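Local atomic coordinates of profilin-2 (Mus musculus, PDB entry 2V8F), a protein that binds actin and proline-rich ligands such as the FH1 domain of the formin mDia1, and so probably helps to regulate actin filament assembly. Residues A[23-29]-A[48-52]; A[57-61]-A[73-77]. All blocks are in the same frame, centred on the assembly; numbering follows the deposited sequence. Where two conformers were deposited one is given.

Interaction 1: residues A[23-29]-A[48-52]; sequences VGYCDAK and IDMIV. With SO4 (sulfate ion), chain F.
V23 CG1 presses on I48 CD1 at 3.4 Å, closer than ordinary van der Waals contact, and marks the tight, buried end of the interface. It lies anti to the backbone N of V23 (chi1 179°), a setting that aims it at the tip of the isoleucine. The same CD1 rests against G24 O, while the other branch, I48 CG2, is taken by Y25 CB on one flank and by K29 CG at 3.8 Å on another. I48 thus plugs helix 45-52 against the strand end and the turn after it. Y25 meets V52 at a slant: ring atom CD2 of Y25 comes to 3.8 Å from V52 CG1. C26 SG stands over the centre of the tyrosine ring, 3.9 Å above its plane.

Toward solvent the contact thins to one polar tie. The lysine chain runs past I48 in the opposite direction, bends at chi3 (-51°) and brings K29 NZ to 2.7 Å from D49 OD1, a salt bridge that uses the syn lone pair of the carboxylate. At the far side of the turn a sulfate, probably from the crystallisation liquor, takes a nearly straight bond (175°) from A28 N to its O4 and a weak one from D27 N; R108 also binds it. A28 itself packs on the bound peptide. Y25 OH bonds to A106 O and to R105. Behind the contact lies strand 109-114: V23 sits on F112, and Y25 and V52 share L110, so helix 45-52 is packed over the antiparallel sheet beside the end of strand 19-24.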
ATOM      1  N   VAL A  23       9.381   2.512  12.214  1.00  8.15           N
ATOM      2  CA  VAL A  23       9.319   2.784  13.640  1.00  7.64           C
ATOM      3  C   VAL A  23      10.642   3.376  14.111  1.00  8.37           C
ATOM      4  O   VAL A  23      11.676   2.708  13.977  1.00  9.72           O
ATOM      5  CB  VAL A  23       8.948   1.497  14.409  1.00  8.10           C
ATOM      6  CG1 VAL A  23       8.897   1.762  15.906  1.00 10.23           C
ATOM      7  CG2 VAL A  23       7.683   0.861  13.895  1.00  9.73           C
ATOM      8  N   GLY A  24      10.660   4.584  14.676  1.00  8.83           N
ATOM      9  CA  GLY A  24      11.869   5.112  15.225  1.00  8.52           C
ATOM     10  C   GLY A  24      12.266   4.310  16.479  1.00  8.34           C
ATOM     11  O   GLY A  24      11.407   3.860  17.216  1.00  9.76           O
ATOM     12  N   TYR A  25      13.589   4.255  16.711  1.00  8.73           N
ATOM     13  CA  TYR A  25      14.016   3.576  17.933  1.00  9.63           C
ATOM     14  C   TYR A  25      14.981   4.415  18.777  1.00  9.97           C
ATOM     15  O   TYR A  25      15.494   3.898  19.780  1.00 10.60           O
ATOM     16  CB  TYR A  25      14.646   2.257  17.675  1.00 10.59           C
ATOM     17  CG  TYR A  25      15.960   2.158  16.992  1.00  9.25           C
ATOM     18  CD1 TYR A  25      16.081   2.211  15.616  1.00  9.97           C
ATOM     19  CD2 TYR A  25      17.128   1.952  17.723  1.00 10.61           C
ATOM     20  CE1 TYR A  25      17.313   2.092  15.006  1.00  9.90           C
ATOM     21  CE2 TYR A  25      18.329   1.828  17.073  1.00 10.24           C
ATOM     22  CZ  TYR A  25      18.455   1.912  15.706  1.00  9.75           C
ATOM     23  OH  TYR A  25      19.696   1.753  15.105  1.00 10.99           O
ATOM     24  N   CYS A  26      15.222   5.654  18.385  1.00  8.41           N
ATOM     25  CA  CYS A  26      16.180   6.528  19.064  1.00  9.45           C
ATOM     26  C   CYS A  26      15.449   7.586  19.889  1.00  8.91           C
ATOM     27  O   CYS A  26      14.856   7.255  20.932  1.00 11.99           O
ATOM     28  CB  CYS A  26      17.215   7.056  18.083  1.00 10.87           C
ATOM     29  SG  CYS A  26      18.225   5.801  17.298  1.00 12.02           S
ATOM     30  N   ASP A  27      15.467   8.853  19.482  1.00  9.69           N
ATOM     31  CA  ASP A  27      14.740   9.886  20.222  1.00 10.79           C
ATOM     32  C   ASP A  27      13.252   9.812  19.884  1.00 10.22           C
ATOM     33  O   ASP A  27      12.435   9.879  20.792  1.00 12.39           O
ATOM     34  CB  ASP A  27      15.312  11.249  19.895  1.00 11.82           C
ATOM     35  CG  ASP A  27      16.626  11.584  20.539  1.00 13.37           C
ATOM     36  OD1 ASP A  27      17.135  10.746  21.311  1.00 14.20           O
ATOM     37  OD2 ASP A  27      17.120  12.710  20.259  1.00 15.32           O
ATOM     38  N   ALA A  28      12.925   9.711  18.612  1.00  9.94           N
ATOM     39  CA  ALA A  28      11.534   9.651  18.130  1.00  9.87           C
ATOM     40  C   ALA A  28      11.123   8.179  18.177  1.00  9.05           C
ATOM     41  O   ALA A  28      10.836   7.578  17.158  1.00  8.98           O
ATOM     42  CB  ALA A  28      11.414  10.288  16.766  1.00 10.97           C
ATOM     43  N   LYS A  29      11.131   7.636  19.373  1.00 10.29           N
ATOM     44  CA  LYS A  29      11.006   6.217  19.645  1.00  9.82           C
ATOM     45  C   LYS A  29       9.507   5.855  19.729  1.00  8.94           C
ATOM     46  O   LYS A  29       8.915   5.750  20.786  1.00 10.91           O
ATOM     47  CB  LYS A  29      11.735   5.841  20.928  1.00 10.20           C
ATOM     48  CG  LYS A  29      11.710   4.367  21.251  1.00 11.88           C
ATOM     49  CD  LYS A  29      12.244   4.084  22.633  1.00 17.89           C
ATOM     50  CE  LYS A  29      13.587   4.688  22.950  1.00 23.41           C
ATOM     51  NZ  LYS A  29      13.794   4.359  24.411  1.00 25.89           N
ATOM     52  N   ILE A  48       9.497  -1.306  21.613  1.00 11.29           N
ATOM     53  CA  ILE A  48      10.683  -0.950  20.847  1.00 10.93           C
ATOM     54  C   ILE A  48      11.972  -1.174  21.643  1.00 11.96           C
ATOM     55  O   ILE A  48      12.950  -1.748  21.131  1.00 12.23           O
ATOM     56  CB  ILE A  48      10.583   0.508  20.349  1.00 11.06           C
ATOM     57  CG1 ILE A  48       9.383   0.701  19.396  1.00 10.94           C
ATOM     58  CG2 ILE A  48      11.854   0.952  19.670  1.00 11.89           C
ATOM     59  CD1 ILE A  48       8.947   2.140  19.264  1.00 11.49           C
ATOM     60  N   ASP A  49      12.002  -0.735  22.907  1.00 12.49           N
ATOM     61  CA  ASP A  49      13.162  -0.927  23.765  1.00 13.98           C
ATOM     62  C   ASP A  49      13.497  -2.421  23.832  1.00 14.86           C
ATOM     63  O   ASP A  49      14.677  -2.779  23.865  1.00 14.81           O
ATOM     64  CB  ASP A  49      12.874  -0.436  25.158  1.00 16.76           C
ATOM     65  CG  ASP A  49      12.918   1.035  25.396  1.00 19.86           C
ATOM     66  OD1 ASP A  49      13.592   1.691  24.584  1.00 21.02           O
ATOM     67  OD2 ASP A  49      12.292   1.502  26.403  1.00 23.94           O
ATOM     68  N   MET A  50      12.489  -3.295  23.893  1.00 14.27           N
ATOM     69  CA  MET A  50      12.773  -4.739  23.977  1.00 14.92           C
ATOM     70  C   MET A  50      13.445  -5.218  22.691  1.00 14.09           C
ATOM     71  O   MET A  50      14.370  -6.016  22.721  1.00 15.15           O
ATOM     72  CB  MET A  50      11.501  -5.478  24.290  1.00 18.00           C
ATOM     73  CG  MET A  50      11.648  -6.978  24.401  1.00 19.30           C
ATOM     74  SD  MET A  50      12.786  -7.456  25.719  1.00 23.28           S
ATOM     75  CE  MET A  50      11.913  -6.760  27.140  1.00 25.26           C
ATOM     76  N   ILE A  51      12.953  -4.747  21.554  1.00 12.53           N
ATOM     77  CA  ILE A  51      13.545  -5.134  20.275  1.00 13.69           C
ATOM     78  C   ILE A  51      14.995  -4.660  20.177  1.00 12.80           C
ATOM     79  O   ILE A  51      15.828  -5.430  19.685  1.00 13.05           O
ATOM     80  CB  ILE A  51      12.683  -4.565  19.113  1.00 14.22           C
ATOM     81  CG1 ILE A  51      11.279  -5.203  19.064  1.00 17.49           C
ATOM     82  CG2 ILE A  51      13.410  -4.651  17.785  1.00 15.73           C
ATOM     83  CD1 ILE A  51      11.237  -6.523  18.335  1.00 19.31           C
ATOM     84  N   VAL A  52      15.317  -3.458  20.580  1.00 11.68           N
ATOM     85  CA  VAL A  52      16.643  -2.893  20.324  1.00 11.40           C
ATOM     86  C   VAL A  52      17.608  -2.906  21.499  1.00 13.29           C
ATOM     87  O   VAL A  52      18.739  -2.431  21.365  1.00 14.72           O
ATOM     88  CB  VAL A  52      16.508  -1.465  19.767  1.00 11.19           C
ATOM     89  CG1 VAL A  52      15.607  -1.411  18.537  1.00 11.48           C
ATOM     90  CG2 VAL A  52      16.019  -0.473  20.820  1.00 12.04           C
TER
HETATM   91  S   SO4 F1142      15.784  10.567  15.840  1.00 11.67           S
HETATM   92  O1  SO4 F1142      14.830  11.143  14.825  1.00 16.30           O
HETATM   93  O2  SO4 F1142      16.473  11.700  16.470  1.00 14.08           O
HETATM   94  O3  SO4 F1142      16.767   9.726  15.106  1.00 11.69           O
HETATM   95  O4  SO4 F1142      15.063   9.713  16.784  1.00 11.46           O

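Interaction 2: residues A[57-61]-A[73-77]; sequences EGFFT and VIRDS
F59 O accepts a 2.8 Å hydrogen bond from a water that also takes the N-H of V73, with V73 N 2.9 Å from the water oxygen; this one molecule bridges helix 58-62 and strand 69-77. Beside it the two aromatic rings share V73 by its branches. V73 CG2 meets the F59 ring obliquely, 3.8 Å from F59 CD1, whereas V73 CG1 is anti to the backbone N (chi1 178°) and touches F60 CE1 at 3.7 Å. F60 also leans its CE1 on V73 O and its CZ on D76 CB. The F59 rim ends at the carboxylate: F59 CZ is 3.7 Å from D76 OD2, which lies near the ring plane, and the two planes are almost perpendicular (89°). That oxygen forms a salt bridge with R56 and D76 OD1 accepts from L78 N, which together should fix the rotation of the carboxylate. F59 reaches inward to L64 and M86, while F60 is the exposed partner. I74 and R75, whose side chains point away from the helix, both face D87 in a classic beta bulge; the contact packs a short helix of the profilin fold on a bulged strand of its antiparallel sheet.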
ATOM      1  N   GLU A  57      18.968 -11.702  25.236  1.00 18.47           N
ATOM      2  CA  GLU A  57      18.665 -13.048  25.718  1.00 19.31           C
ATOM      3  C   GLU A  57      17.253 -13.200  26.251  1.00 17.94           C
ATOM      4  O   GLU A  57      16.570 -14.207  26.050  1.00 19.06           O
ATOM      5  CB  GLU A  57      19.702 -13.428  26.797  1.00 21.43           C
ATOM      6  CG  GLU A  57      21.089 -13.619  26.234  1.00 22.79           C
ATOM      7  CD  GLU A  57      21.201 -14.754  25.244  1.00 24.33           C
ATOM      8  OE1 GLU A  57      20.482 -15.755  25.406  1.00 25.30           O
ATOM      9  OE2 GLU A  57      22.035 -14.618  24.301  1.00 29.18           O
ATOM     10  N   GLY A  58      16.774 -12.211  26.999  1.00 18.66           N
ATOM     11  CA  GLY A  58      15.506 -12.323  27.677  1.00 20.33           C
ATOM     12  C   GLY A  58      14.340 -12.659  26.773  1.00 19.33           C
ATOM     13  O   GLY A  58      13.470 -13.444  27.172  1.00 21.46           O
ATOM     14  N   PHE A  59      14.323 -12.039  25.594  1.00 18.66           N
ATOM     15  CA  PHE A  59      13.173 -12.280  24.725  1.00 20.15           C
ATOM     16  C   PHE A  59      13.138 -13.721  24.244  1.00 19.26           C
ATOM     17  O   PHE A  59      12.069 -14.126  23.775  1.00 19.41           O
ATOM     18  CB  PHE A  59      13.081 -11.221  23.626  1.00 18.35           C
ATOM     19  CG  PHE A  59      14.336 -10.898  22.850  1.00 16.75           C
ATOM     20  CD1 PHE A  59      15.216 -11.836  22.333  1.00 17.32           C
ATOM     21  CD2 PHE A  59      14.644  -9.561  22.598  1.00 16.96           C
ATOM     22  CE1 PHE A  59      16.333 -11.468  21.607  1.00 16.45           C
ATOM     23  CE2 PHE A  59      15.750  -9.204  21.891  1.00 16.03           C
ATOM     24  CZ  PHE A  59      16.631 -10.142  21.377  1.00 15.23           C
ATOM     25  N   PHE A  60      14.200 -14.506  24.380  1.00 19.00           N
ATOM     26  CA  PHE A  60      14.134 -15.895  23.946  1.00 20.42           C
ATOM     27  C   PHE A  60      13.370 -16.692  24.989  1.00 21.35           C
ATOM     28  O   PHE A  60      12.694 -17.675  24.710  1.00 24.27           O
ATOM     29  CB  PHE A  60      15.538 -16.466  23.740  1.00 20.42           C
ATOM     30  CG  PHE A  60      16.124 -16.097  22.385  1.00 17.57           C
ATOM     31  CD1 PHE A  60      15.614 -16.644  21.221  1.00 20.59           C
ATOM     32  CD2 PHE A  60      17.144 -15.152  22.300  1.00 21.08           C
ATOM     33  CE1 PHE A  60      16.142 -16.318  19.986  1.00 21.15           C
ATOM     34  CE2 PHE A  60      17.729 -14.850  21.079  1.00 20.98           C
ATOM     35  CZ  PHE A  60      17.185 -15.397  19.924  1.00 20.92           C
ATOM     36  N   THR A  61      13.497 -16.210  26.230  1.00 20.48           N
ATOM     37  CA  THR A  61      12.874 -16.855  27.358  1.00 22.98           C
ATOM     38  C   THR A  61      11.456 -16.384  27.625  1.00 21.77           C
ATOM     39  O   THR A  61      10.494 -17.047  28.048  1.00 24.62           O
ATOM     40  CB  THR A  61      13.794 -16.555  28.597  1.00 23.67           C
ATOM     41  OG1 THR A  61      15.129 -16.915  28.258  1.00 28.14           O
ATOM     42  CG2 THR A  61      13.228 -17.366  29.676  1.00 25.46           C
ATOM     43  N   VAL A  73      10.731 -14.900  19.364  1.00 17.42           N
ATOM     44  CA  VAL A  73      11.926 -14.535  18.617  1.00 16.46           C
ATOM     45  C   VAL A  73      12.539 -15.798  18.008  1.00 16.26           C
ATOM     46  O   VAL A  73      12.852 -16.765  18.693  1.00 19.61           O
ATOM     47  CB  VAL A  73      12.979 -13.785  19.450  1.00 18.16           C
ATOM     48  CG1 VAL A  73      14.196 -13.482  18.606  1.00 18.74           C
ATOM     49  CG2 VAL A  73      12.328 -12.530  19.991  1.00 19.76           C
ATOM     50  N   ILE A  74      12.655 -15.780  16.702  1.00 16.27           N
ATOM     51  CA  ILE A  74      13.189 -16.907  15.955  1.00 18.31           C
ATOM     52  C   ILE A  74      14.684 -16.786  15.672  1.00 20.07           C
ATOM     53  O   ILE A  74      15.309 -17.830  15.733  1.00 23.01           O
ATOM     54  CB  ILE A  74      12.399 -17.044  14.628  1.00 20.21           C
ATOM     55  CG1 ILE A  74      10.896 -17.012  14.964  1.00 20.82           C
ATOM     56  CG2 ILE A  74      12.772 -18.259  13.821  1.00 22.05           C
ATOM     57  CD1 ILE A  74      10.443 -18.057  15.951  1.00 22.09           C
ATOM     58  N   ARG A  75      15.137 -15.591  15.373  1.00 17.70           N
ATOM     59  CA  ARG A  75      16.565 -15.355  15.123  1.00 18.96           C
ATOM     60  C   ARG A  75      16.836 -13.898  15.441  1.00 18.41           C
ATOM     61  O   ARG A  75      16.023 -13.049  15.045  1.00 18.33           O
ATOM     62  CB  ARG A  75      16.926 -15.682  13.697  0.54 21.01           C
ATOM     63  CG  ARG A  75      18.357 -15.883  13.268  0.54 21.59           C
ATOM     64  CD  ARG A  75      18.534 -16.452  11.866  0.54 24.30           C
ATOM     65  NE  ARG A  75      17.835 -15.680  10.850  0.54 25.05           N
ATOM     66  CZ  ARG A  75      17.890 -15.715   9.542  0.54 26.30           C
ATOM     67  NH1 ARG A  75      18.716 -16.601   8.987  0.54 28.80           N
ATOM     68  NH2 ARG A  75      17.156 -14.911   8.767  0.54 24.47           N
ATOM     69  N   ASP A  76      17.930 -13.658  16.127  1.00 17.44           N
ATOM     70  CA  ASP A  76      18.349 -12.303  16.447  1.00 15.79           C
ATOM     71  C   ASP A  76      19.702 -11.990  15.807  1.00 15.30           C
ATOM     72  O   ASP A  76      20.695 -12.532  16.316  1.00 18.50           O
ATOM     73  CB  ASP A  76      18.465 -12.060  17.951  1.00 16.68           C
ATOM     74  CG  ASP A  76      18.984 -10.659  18.247  1.00 17.37           C
ATOM     75  OD1 ASP A  76      18.704  -9.788  17.421  1.00 16.96           O
ATOM     76  OD2 ASP A  76      19.708 -10.537  19.272  1.00 16.69           O
ATOM     77  N   SER A  77      19.727 -11.191  14.788  1.00 15.75           N
ATOM     78  CA  SER A  77      20.940 -10.678  14.148  1.00 17.24           C
ATOM     79  C   SER A  77      20.917  -9.156  14.133  1.00 15.47           C
ATOM     80  O   SER A  77      21.501  -8.531  13.235  1.00 15.70           O
ATOM     81  CB  SER A  77      21.121 -11.250  12.743  1.00 18.00           C
ATOM     82  OG  SER A  77      21.267 -12.659  12.764  1.00 24.43           O
TER
HETATM   83  O   HOH W   1      10.838 -15.979  22.026  1.00 23.26           O

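In the fold
Both contacts lay a helix against the same antiparallel sheet of the profilin fold, and helices 45-52 and 58-62 follow each other in the chain. Their centres lie about 17 Å apart, yet they touch where M50 O packs against F59 CD2 at 3.6 Å. Both are partly buried, but interaction 1 includes three buried residues and no exposed one, while interaction 2 pairs buried F59 with exposed F60. Interaction 1 has an apolar core of aliphatic side chains and one tyrosine, with a direct salt bridge at its rim; interaction 2 depends on phenylalanines, a water bridge and a carboxylate held by R56. Buried I51 and F59 both reach L64 and M86, common ground for the two helices.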